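PDB 5VQE: beta-glucoside phosphorylase BglX, which catalyses the phosphorolysis of beta-glucosides, probably moving the glucosyl unit to phosphate through a glucosyl-enzyme intermediate, as expected for glycoside hydrolase family 3. Local coordinates for residues K193-D198 with D217-T222; K400-L405 with V523-N528; A313-F318 with A348-M353. One frame throughout, in Å; residues are numbered along the deposited sequence.

Interaction 1 (K193-D198 with D217-T222). With G2F (2-deoxy-2-fluoro-alpha-D-glucopyranose), chain B.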
loop_
_atom_site.group_PDB
_atom_site.type_symbol
_atom_site.label_atom_id
_atom_site.label_comp_id
_atom_site.label_asym_id
_atom_site.label_seq_id
_atom_site.Cartn_x
_atom_site.Cartn_y
_atom_site.Cartn_z
ATOM N N LYS A 193 8.414 -3.317 1.018
ATOM C CA LYS A 193 8.021 -2.829 2.337
ATOM C C LYS A 193 7.055 -3.842 2.938
ATOM O O LYS A 193 6.474 -4.652 2.213
ATOM C CB LYS A 193 7.388 -1.428 2.241
ATOM C CG LYS A 193 6.044 -1.365 1.508
ATOM C CD LYS A 193 5.581 0.084 1.327
ATOM C CE LYS A 193 4.141 0.172 0.858
ATOM N NZ LYS A 193 3.714 1.565 0.503
ATOM N N HIS A 194 6.870 -3.824 4.264
ATOM C CA HIS A 194 7.477 -2.924 5.248
ATOM C C HIS A 194 8.473 -3.704 6.123
ATOM O O HIS A 194 8.072 -4.547 6.913
ATOM C CB HIS A 194 6.398 -2.313 6.148
ATOM C CG HIS A 194 5.314 -1.587 5.406
ATOM N ND1 HIS A 194 4.178 -2.218 4.941
ATOM C CD2 HIS A 194 5.180 -0.281 5.071
ATOM C CE1 HIS A 194 3.397 -1.334 4.341
ATOM N NE2 HIS A 194 3.979 -0.150 4.410
ATOM N N PHE A 195 9.746 -3.433 5.978
ATOM C CA PHE A 195 10.761 -4.229 6.655
ATOM C C PHE A 195 10.851 -3.817 8.125
ATOM O O PHE A 195 10.832 -2.622 8.436
ATOM C CB PHE A 195 12.099 -4.039 5.955
ATOM C CG PHE A 195 13.272 -4.660 6.668
ATOM C CD1 PHE A 195 14.051 -3.907 7.523
ATOM C CD2 PHE A 195 13.625 -5.985 6.436
ATOM C CE1 PHE A 195 15.136 -4.466 8.171
ATOM C CE2 PHE A 195 14.711 -6.548 7.086
ATOM C CZ PHE A 195 15.459 -5.785 7.953
ATOM N N PRO A 196 10.991 -4.774 9.062
ATOM C CA PRO A 196 11.240 -6.214 8.956
ATOM C C PRO A 196 10.014 -7.105 8.789
ATOM O O PRO A 196 10.165 -8.327 8.845
ATOM C CB PRO A 196 11.936 -6.523 10.286
ATOM C CG PRO A 196 11.273 -5.628 11.233
ATOM C CD PRO A 196 11.123 -4.326 10.456
ATOM N N GLY A 197 8.832 -6.522 8.609
ATOM C CA GLY A 197 7.682 -7.300 8.200
ATOM C C GLY A 197 6.436 -7.089 9.027
ATOM O O GLY A 197 6.367 -7.516 10.183
ATOM N N ASP A 198 5.426 -6.453 8.442
ATOM C CA ASP A 198 4.156 -6.364 9.134
ATOM C C ASP A 198 3.357 -7.653 8.933
ATOM O O ASP A 198 3.663 -8.487 8.069
ATOM C CB ASP A 198 3.356 -5.155 8.656
ATOM C CG ASP A 198 2.544 -4.525 9.775
ATOM O OD1 ASP A 198 2.216 -5.248 10.746
ATOM O OD2 ASP A 198 2.259 -3.310 9.705
ATOM N N ASP A 217 14.356 -17.966 13.975
ATOM C CA ASP A 217 14.243 -19.005 12.951
ATOM C C ASP A 217 12.928 -18.893 12.190
ATOM O O ASP A 217 12.902 -19.006 10.959
ATOM C CB ASP A 217 14.361 -20.394 13.583
ATOM C CG ASP A 217 15.801 -20.785 13.900
ATOM O OD1 ASP A 217 16.737 -20.091 13.442
ATOM O OD2 ASP A 217 16.000 -21.799 14.608
ATOM N N GLU A 218 11.817 -18.709 12.907
ATOM C CA GLU A 218 10.530 -18.545 12.237
ATOM C C GLU A 218 10.553 -17.357 11.290
ATOM O O GLU A 218 10.051 -17.448 10.162
ATOM C CB GLU A 218 9.409 -18.365 13.259
ATOM C CG GLU A 218 9.059 -19.610 14.059
ATOM C CD GLU A 218 8.136 -19.318 15.244
ATOM O OE1 GLU A 218 8.058 -18.148 15.689
ATOM O OE2 GLU A 218 7.488 -20.267 15.737
ATOM N N TRP A 219 11.102 -16.220 11.741
ATOM C CA TRP A 219 11.178 -15.039 10.884
ATOM C C TRP A 219 12.036 -15.322 9.663
ATOM O O TRP A 219 11.639 -15.044 8.525
ATOM C CB TRP A 219 11.737 -13.845 11.669
ATOM C CG TRP A 219 11.747 -12.565 10.872
ATOM C CD1 TRP A 219 10.748 -11.646 10.807
ATOM C CD2 TRP A 219 12.800 -12.071 10.023
ATOM N NE1 TRP A 219 11.104 -10.612 9.976
ATOM C CE2 TRP A 219 12.362 -10.844 9.488
ATOM C CE3 TRP A 219 14.065 -12.546 9.667
ATOM C CZ2 TRP A 219 13.139 -10.088 8.607
ATOM C CZ3 TRP A 219 14.838 -11.793 8.796
ATOM C CH2 TRP A 219 14.373 -10.579 8.278
ATOM N N MET A 220 13.208 -15.914 9.883
ATOM C CA MET A 220 14.105 -16.205 8.777
ATOM C C MET A 220 13.417 -17.073 7.729
ATOM O O MET A 220 13.596 -16.859 6.523
ATOM C CB MET A 220 15.376 -16.879 9.310
ATOM C CG MET A 220 16.566 -16.792 8.382
ATOM S SD MET A 220 16.996 -15.082 7.963
ATOM C CE MET A 220 17.506 -14.409 9.522
ATOM N N ASP A 221 12.607 -18.043 8.164
ATOM C CA ASP A 221 11.968 -18.984 7.246
ATOM C C ASP A 221 10.781 -18.391 6.498
ATOM O O ASP A 221 10.328 -18.998 5.522
ATOM C CB ASP A 221 11.476 -20.231 7.997
ATOM C CG ASP A 221 12.591 -20.984 8.703
ATOM O OD1 ASP A 221 13.756 -20.933 8.255
ATOM O OD2 ASP A 221 12.287 -21.647 9.716
ATOM N N THR A 222 10.252 -17.249 6.935
ATOM C CA THR A 222 9.096 -16.646 6.285
ATOM C C THR A 222 9.458 -15.270 5.727
ATOM O O THR A 222 9.723 -15.137 4.524
ATOM C CB THR A 222 7.921 -16.581 7.269
ATOM O OG1 THR A 222 8.284 -15.824 8.432
ATOM C CG2 THR A 222 7.530 -17.991 7.710
HETATM C C1 G2F B . 4.685 4.847 5.757
HETATM C C2 G2F B . 3.783 3.656 5.297
HETATM C C3 G2F B . 4.244 3.228 3.872
HETATM C C4 G2F B . 4.196 4.476 2.938
HETATM C C5 G2F B . 5.118 5.583 3.554
HETATM C C6 G2F B . 5.057 6.907 2.693
HETATM O O3 G2F B . 3.291 2.328 3.370
HETATM O O4 G2F B . 4.771 4.104 1.713
HETATM O O5 G2F B . 4.619 5.912 4.840
HETATM O O6 G2F B . 3.715 7.263 2.522
HETATM F F2 G2F B . 3.933 2.610 6.138
#

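Interaction 2 (K400-L405 with V523-N528)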
loop_
_atom_site.group_PDB
_atom_site.type_symbol
_atom_site.label_atom_id
_atom_site.label_comp_id
_atom_site.label_asym_id
_atom_site.label_seq_id
_atom_site.Cartn_x
_atom_site.Cartn_y
_atom_site.Cartn_z
ATOM N N LYS A 400 -29.087 -23.517 0.006
ATOM C CA LYS A 400 -29.493 -24.270 -1.178
ATOM C C LYS A 400 -30.443 -23.459 -2.048
ATOM O O LYS A 400 -31.458 -22.937 -1.576
ATOM C CB LYS A 400 -30.157 -25.588 -0.764
ATOM N N GLY A 401 -30.105 -23.356 -3.329
ATOM C CA GLY A 401 -30.953 -22.680 -4.281
ATOM C C GLY A 401 -30.865 -21.171 -4.285
ATOM O O GLY A 401 -31.575 -20.537 -5.072
ATOM N N LEU A 402 -30.020 -20.565 -3.445
ATOM C CA LEU A 402 -29.943 -19.106 -3.420
ATOM C C LEU A 402 -29.419 -18.574 -4.745
ATOM O O LEU A 402 -30.071 -17.761 -5.407
ATOM C CB LEU A 402 -29.043 -18.634 -2.278
ATOM C CG LEU A 402 -29.359 -17.254 -1.689
ATOM C CD1 LEU A 402 -28.134 -16.707 -0.974
ATOM C CD2 LEU A 402 -29.833 -16.260 -2.721
ATOM N N LEU A 403 -28.212 -19.020 -5.142
ATOM C CA LEU A 403 -27.572 -18.561 -6.361
ATOM C C LEU A 403 -27.894 -19.501 -7.521
ATOM O O LEU A 403 -28.043 -20.709 -7.322
ATOM C CB LEU A 403 -26.061 -18.485 -6.163
ATOM C CG LEU A 403 -25.614 -17.603 -4.992
ATOM C CD1 LEU A 403 -24.096 -17.563 -4.871
ATOM C CD2 LEU A 403 -26.173 -16.184 -5.119
ATOM N N PRO A 404 -28.032 -18.978 -8.751
ATOM C CA PRO A 404 -27.965 -17.549 -9.069
ATOM C C PRO A 404 -29.222 -16.790 -8.647
ATOM O O PRO A 404 -30.313 -17.367 -8.624
ATOM C CB PRO A 404 -27.815 -17.537 -10.591
ATOM C CG PRO A 404 -28.471 -18.784 -11.038
ATOM C CD PRO A 404 -28.225 -19.796 -9.964
ATOM N N LEU A 405 -29.062 -15.512 -8.321
ATOM C CA LEU A 405 -30.203 -14.682 -7.959
ATOM C C LEU A 405 -31.123 -14.482 -9.157
ATOM O O LEU A 405 -30.683 -14.457 -10.314
ATOM C CB LEU A 405 -29.734 -13.330 -7.433
ATOM C CG LEU A 405 -28.819 -13.376 -6.211
ATOM C CD1 LEU A 405 -28.422 -11.966 -5.820
ATOM C CD2 LEU A 405 -29.504 -14.078 -5.043
ATOM N N VAL A 523 -23.961 -15.912 8.771
ATOM C CA VAL A 523 -24.309 -15.765 7.363
ATOM C C VAL A 523 -24.003 -17.062 6.631
ATOM O O VAL A 523 -22.949 -17.681 6.838
ATOM C CB VAL A 523 -23.546 -14.571 6.761
ATOM C CG1 VAL A 523 -23.501 -14.634 5.251
ATOM C CG2 VAL A 523 -24.199 -13.250 7.203
ATOM N N LYS A 524 -24.927 -17.477 5.762
ATOM C CA LYS A 524 -24.829 -18.757 5.073
ATOM C C LYS A 524 -24.246 -18.642 3.669
ATOM O O LYS A 524 -23.771 -19.649 3.131
ATOM C CB LYS A 524 -26.214 -19.420 4.976
ATOM C CG LYS A 524 -26.938 -19.612 6.312
ATOM C CD LYS A 524 -28.216 -20.436 6.121
ATOM C CE LYS A 524 -29.160 -20.372 7.323
ATOM N NZ LYS A 524 -28.482 -20.670 8.617
ATOM N N THR A 525 -24.290 -17.458 3.063
ATOM C CA THR A 525 -23.673 -17.212 1.762
ATOM C C THR A 525 -22.798 -15.970 1.877
ATOM O O THR A 525 -23.285 -14.896 2.247
ATOM C CB THR A 525 -24.729 -17.039 0.664
ATOM O OG1 THR A 525 -25.652 -18.133 0.718
ATOM C CG2 THR A 525 -24.073 -17.026 -0.711
ATOM N N TYR A 526 -21.510 -16.123 1.574
ATOM C CA TYR A 526 -20.515 -15.083 1.812
ATOM C C TYR A 526 -19.545 -15.056 0.644
ATOM O O TYR A 526 -19.045 -16.105 0.233
ATOM C CB TYR A 526 -19.758 -15.335 3.123
ATOM C CG TYR A 526 -18.712 -14.287 3.440
ATOM C CD1 TYR A 526 -19.022 -13.185 4.219
ATOM C CD2 TYR A 526 -17.418 -14.393 2.944
ATOM C CE1 TYR A 526 -18.069 -12.215 4.504
ATOM C CE2 TYR A 526 -16.459 -13.433 3.227
ATOM C CZ TYR A 526 -16.791 -12.344 4.005
ATOM O OH TYR A 526 -15.847 -11.372 4.288
ATOM N N ILE A 527 -19.296 -13.860 0.108
ATOM C CA ILE A 527 -18.430 -13.670 -1.052
ATOM C C ILE A 527 -17.426 -12.568 -0.734
ATOM O O ILE A 527 -17.799 -11.506 -0.226
ATOM C CB ILE A 527 -19.235 -13.314 -2.320
ATOM C CG1 ILE A 527 -20.172 -14.466 -2.699
ATOM C CG2 ILE A 527 -18.301 -13.031 -3.501
ATOM C CD1 ILE A 527 -21.316 -14.059 -3.599
ATOM N N ASN A 528 -16.158 -12.820 -1.042
ATOM C CA ASN A 528 -15.104 -11.821 -0.925
ATOM C C ASN A 528 -14.771 -11.279 -2.309
ATOM O O ASN A 528 -14.479 -12.054 -3.225
ATOM C CB ASN A 528 -13.851 -12.422 -0.291
ATOM C CG ASN A 528 -13.867 -12.365 1.224
ATOM O OD1 ASN A 528 -14.491 -11.487 1.820
ATOM N ND2 ASN A 528 -13.151 -13.288 1.854
#

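Interaction 3 (A313-F318 with A348-M353). With G2F (2-deoxy-2-fluoro-alpha-D-glucopyranose), chain B.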
loop_
_atom_site.group_PDB
_atom_site.type_symbol
_atom_site.label_atom_id
_atom_site.label_comp_id
_atom_site.label_asym_id
_atom_site.label_seq_id
_atom_site.Cartn_x
_atom_site.Cartn_y
_atom_site.Cartn_z
ATOM N N ALA A 313 19.887 3.584 7.309
ATOM C CA ALA A 313 18.948 4.204 6.386
ATOM C C ALA A 313 19.672 5.213 5.507
ATOM O O ALA A 313 20.542 5.950 5.973
ATOM C CB ALA A 313 17.819 4.888 7.152
ATOM N N ASP A 314 19.320 5.233 4.223
ATOM C CA ASP A 314 19.881 6.216 3.306
ATOM C C ASP A 314 19.033 7.471 3.209
ATOM O O ASP A 314 19.567 8.548 2.899
ATOM C CB ASP A 314 20.037 5.609 1.907
ATOM C CG ASP A 314 20.946 4.398 1.896
ATOM O OD1 ASP A 314 22.036 4.466 2.511
ATOM O OD2 ASP A 314 20.564 3.375 1.285
ATOM N N MET A 315 17.735 7.363 3.477
ATOM C CA MET A 315 16.818 8.480 3.305
ATOM C C MET A 315 15.746 8.481 4.384
ATOM O O MET A 315 15.203 7.429 4.750
ATOM C CB MET A 315 16.194 8.411 1.908
ATOM C CG MET A 315 15.100 9.399 1.629
ATOM S SD MET A 315 14.693 9.527 -0.133
ATOM C CE MET A 315 16.219 9.192 -0.937
ATOM N N LEU A 316 15.456 9.683 4.891
ATOM C CA LEU A 316 14.368 9.914 5.829
ATOM C C LEU A 316 13.140 10.345 5.050
ATOM O O LEU A 316 13.203 11.295 4.259
ATOM C CB LEU A 316 14.737 10.998 6.844
ATOM C CG LEU A 316 15.884 10.666 7.801
ATOM C CD1 LEU A 316 16.535 11.935 8.330
ATOM C CD2 LEU A 316 15.379 9.834 8.953
ATOM N N THR A 317 12.028 9.660 5.275
ATOM C CA THR A 317 10.795 9.924 4.535
ATOM C C THR A 317 9.927 10.874 5.358
ATOM O O THR A 317 9.289 10.473 6.335
ATOM C CB THR A 317 10.084 8.618 4.211
ATOM O OG1 THR A 317 10.985 7.793 3.462
ATOM C CG2 THR A 317 8.824 8.865 3.388
ATOM N N PHE A 318 9.944 12.145 4.967
ATOM C CA PHE A 318 9.066 13.191 5.483
ATOM C C PHE A 318 9.625 13.808 6.751
ATOM O O PHE A 318 10.364 13.160 7.501
ATOM C CB PHE A 318 7.646 12.687 5.769
ATOM C CG PHE A 318 6.985 12.023 4.602
ATOM C CD1 PHE A 318 7.473 12.196 3.315
ATOM C CD2 PHE A 318 5.865 11.226 4.794
ATOM C CE1 PHE A 318 6.855 11.573 2.237
ATOM C CE2 PHE A 318 5.247 10.602 3.720
ATOM C CZ PHE A 318 5.736 10.783 2.445
ATOM N N ALA A 348 25.737 8.846 -1.749
ATOM C CA ALA A 348 26.189 8.130 -2.935
ATOM C C ALA A 348 25.112 7.180 -3.444
ATOM O O ALA A 348 24.907 7.053 -4.656
ATOM C CB ALA A 348 27.475 7.365 -2.638
ATOM N N ARG A 349 24.411 6.500 -2.534
ATOM C CA ARG A 349 23.369 5.577 -2.967
ATOM C C ARG A 349 22.142 6.321 -3.481
ATOM O O ARG A 349 21.432 5.808 -4.354
ATOM C CB ARG A 349 22.989 4.632 -1.825
ATOM C CG ARG A 349 23.844 3.380 -1.765
ATOM C CD ARG A 349 23.188 2.302 -0.928
ATOM N NE ARG A 349 23.872 1.013 -1.046
ATOM C CZ ARG A 349 24.790 0.554 -0.194
ATOM N NH1 ARG A 349 25.167 1.272 0.850
ATOM N NH2 ARG A 349 25.338 -0.633 -0.392
ATOM N N ILE A 350 21.881 7.521 -2.962
ATOM C CA ILE A 350 20.791 8.349 -3.475
ATOM C C ILE A 350 21.113 8.840 -4.879
ATOM O O ILE A 350 20.326 8.679 -5.818
ATOM C CB ILE A 350 20.537 9.531 -2.522
ATOM C CG1 ILE A 350 20.102 9.016 -1.148
ATOM C CG2 ILE A 350 19.505 10.473 -3.107
ATOM C CD1 ILE A 350 20.097 10.067 -0.080
ATOM N N LEU A 351 22.272 9.474 -5.037
ATOM C CA LEU A 351 22.684 9.942 -6.350
ATOM C C LEU A 351 22.795 8.797 -7.340
ATOM O O LEU A 351 22.505 8.977 -8.526
ATOM C CB LEU A 351 24.015 10.669 -6.236
ATOM C CG LEU A 351 23.973 11.967 -5.447
ATOM C CD1 LEU A 351 25.389 12.463 -5.190
ATOM C CD2 LEU A 351 23.168 12.996 -6.193
ATOM N N GLY A 352 23.201 7.614 -6.877
ATOM C CA GLY A 352 23.328 6.487 -7.783
ATOM C C GLY A 352 22.002 6.063 -8.384
ATOM O O GLY A 352 21.944 5.622 -9.534
ATOM N N MET A 353 20.917 6.173 -7.614
ATOM C CA MET A 353 19.615 5.830 -8.179
ATOM C C MET A 353 19.158 6.898 -9.163
ATOM O O MET A 353 18.493 6.583 -10.157
ATOM C CB MET A 353 18.582 5.627 -7.065
ATOM C CG MET A 353 18.678 4.254 -6.396
ATOM S SD MET A 353 18.227 2.922 -7.528
ATOM C CE MET A 353 18.984 1.469 -6.776
HETATM C C1 G2F B . 4.685 4.847 5.757
HETATM C C2 G2F B . 3.783 3.656 5.297
HETATM C C3 G2F B . 4.244 3.228 3.872
HETATM C C4 G2F B . 4.196 4.476 2.938
HETATM C C5 G2F B . 5.118 5.583 3.554
HETATM C C6 G2F B . 5.057 6.907 2.693
HETATM O O3 G2F B . 3.291 2.328 3.370
HETATM O O4 G2F B . 4.771 4.104 1.713
HETATM O O5 G2F B . 4.619 5.912 4.840
HETATM O O6 G2F B . 3.715 7.263 2.522
HETATM F F2 G2F B . 3.933 2.610 6.138
HETATM O O HOH W 1 24.535 3.948 1.534
#

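Interaction 1 (K193-D198 with D217-T222)
Phe-195 and Pro-196 meet Trp-219 where the chain leaves strand 191-195 and faces helix 216-232. The strand turns a corner at His-194. Cis peptide bonds precede both His-194 and Pro-196. Gly-197 then adopts backbone angles that would press a side chain against the preceding carbonyl. The helix widens into a pi-type turn at 220-222.

The main link is one hydrogen bond. Trp-219 NE1 donates to Pro-196 O at 2.7 Å, with an N-H...O angle of 153°. The oxygen lies almost in the indole plane, at the ring edge, while the donor is tilted 20° from the carbonyl plane. With CG anti to the backbone N (chi1 -176°), the indole extends from the helix to this turn. Its CZ2 also touches Pro-196 CB at 4.1 Å and Phe-195 CE2 at 4.2 Å. The Phe-195 and Trp-219 side chains cross at about a right angle. Pro-196 CB lies over one face of the Phe-195 ring.

The sequence Lys-His-Phe-Pro-Gly resembles the motif of NagZ-like family 3 barrels, and its first two residues bind the sugar here. Lys-193 NZ donates to O3 and O4 of the 2-fluoroglucose, each at 3.0 Å. His-194 NE2 shares a nearly straight hydrogen bond of 2.8 Å with O3. Asp-150 OD2 bonds His-194 ND1, which would hold the rotation of the imidazole. Lys-193 CG lies 3.7 Å above the centre of that imidazole. Lys-193 NZ also forms a salt bridge with Glu-146. Tyr-223 lies nearly parallel to the Trp-219 ring, and Tyr-227 meets Phe-195 edge-to-face.

Interaction 2 (K400-L405 with V523-N528)
Leu-402 and Leu-403 meet Thr-525 with no ring between them; the flat group nearby is Tyr-526, on the other side of the strand. The Phe-508 ring meets Tyr-526 with planes about 10° apart. At the Tyr-526 edge, in its plane, sits Asn-528 ND2. Tyr-526 OH gives a weak hydrogen bond to Asn-528 OD1.

The contact with 400-405 is on the Thr-525 side and is made mostly by methyl groups. Leu-402 CD1 comes within 3.3 Å of Thr-525 OG1 and 3.8 Å of Thr-525 CB, the two side chains crossing obliquely. Thr-525 OG1 is hydrogen-bonded to Gln-399 OE1, so the leucine methyl lies beside a hydroxyl that already has a partner. Thr-525 CG2 is anti to the backbone N and faces Leu-403. There the side chains meet tip to tip, Leu-403 CD1 to Thr-525 CG2 at 4.2 Å. Ile-527, also turned to this side, lies slightly farther off.

Leu-405 and Ile-527 both pack on Leu-544 of helix 534-544, and strand 525-528 runs between antiparallel 393-397 and parallel 506-510. The loop thus packs on Thr-525 at one face of a mixed six-stranded sheet, consistent with the alpha/beta sandwich domain that follows the barrel in many family 3 enzymes.

Interaction 3 (A313-F318 with A348-M353)
Ile-350 packs against Asp-314 and Met-315, and this is the tight part of the contact. Its CD1 lies 3.4 Å from Asp-314 O, a buried carbonyl with no polar partner in the model. Its CG1 meets Met-315 CE at 3.9 Å. Met-315 bends at its last torsion (chi3 -31°), which sets the methyl against both branches of the isoleucine. Cutting Ile-350 back to an alanine is likely to open a gap beside the Asp-314 carbonyl and leave the Met-315 methyl without its partner.

The other side is looser and uses water. Asp-314 OD2 touches only the aliphatic part of Arg-349, at CD (3.6 Å). A water bridges the groups, donating to Asp-314 OD1 at 2.7 Å and accepting from Arg-349 NH1 at 2.8 Å. Asp-314 OD2 accepts from the backbone N of Ile-285 and pairs with Arg-276, OD1 pairs with Arg-342, while Arg-349 NH2 bonds to Asn-282.

At the far end of 313-318, Phe-318 CE2 approaches the sugar C6 at 3.8 Å. Segment 313-318 runs between strands 284-287 and 38-42 of the TIM barrel, with backbone bonds to both. Helix 301-310 covers Leu-316, and helix 340-356 packs against Asp-314 and Met-315.

Overall arrangement
All three contacts are largely buried, but they serve different parts of the fold. Interactions 1 and 3 both join barrel-strand segments to helices of the N-terminal domain. Their centres are 23 Å apart, and one segment of each also carries residues of the 2-fluoroglucose pocket. Interaction 2 lies in the later mixed sheet, about 51 Å between centres from interaction 3 and across the chain's centre from it. Its loop is exposed at Lys-400, Gly-401 and Pro-404, although the leucine contact itself is mostly covered. The chemistry differs too. Interaction 1 relies on a direct indole-to-carbonyl bond, interaction 3 on apolar packing beside a water bridge, and interaction 2 on aliphatic contacts around one threonine.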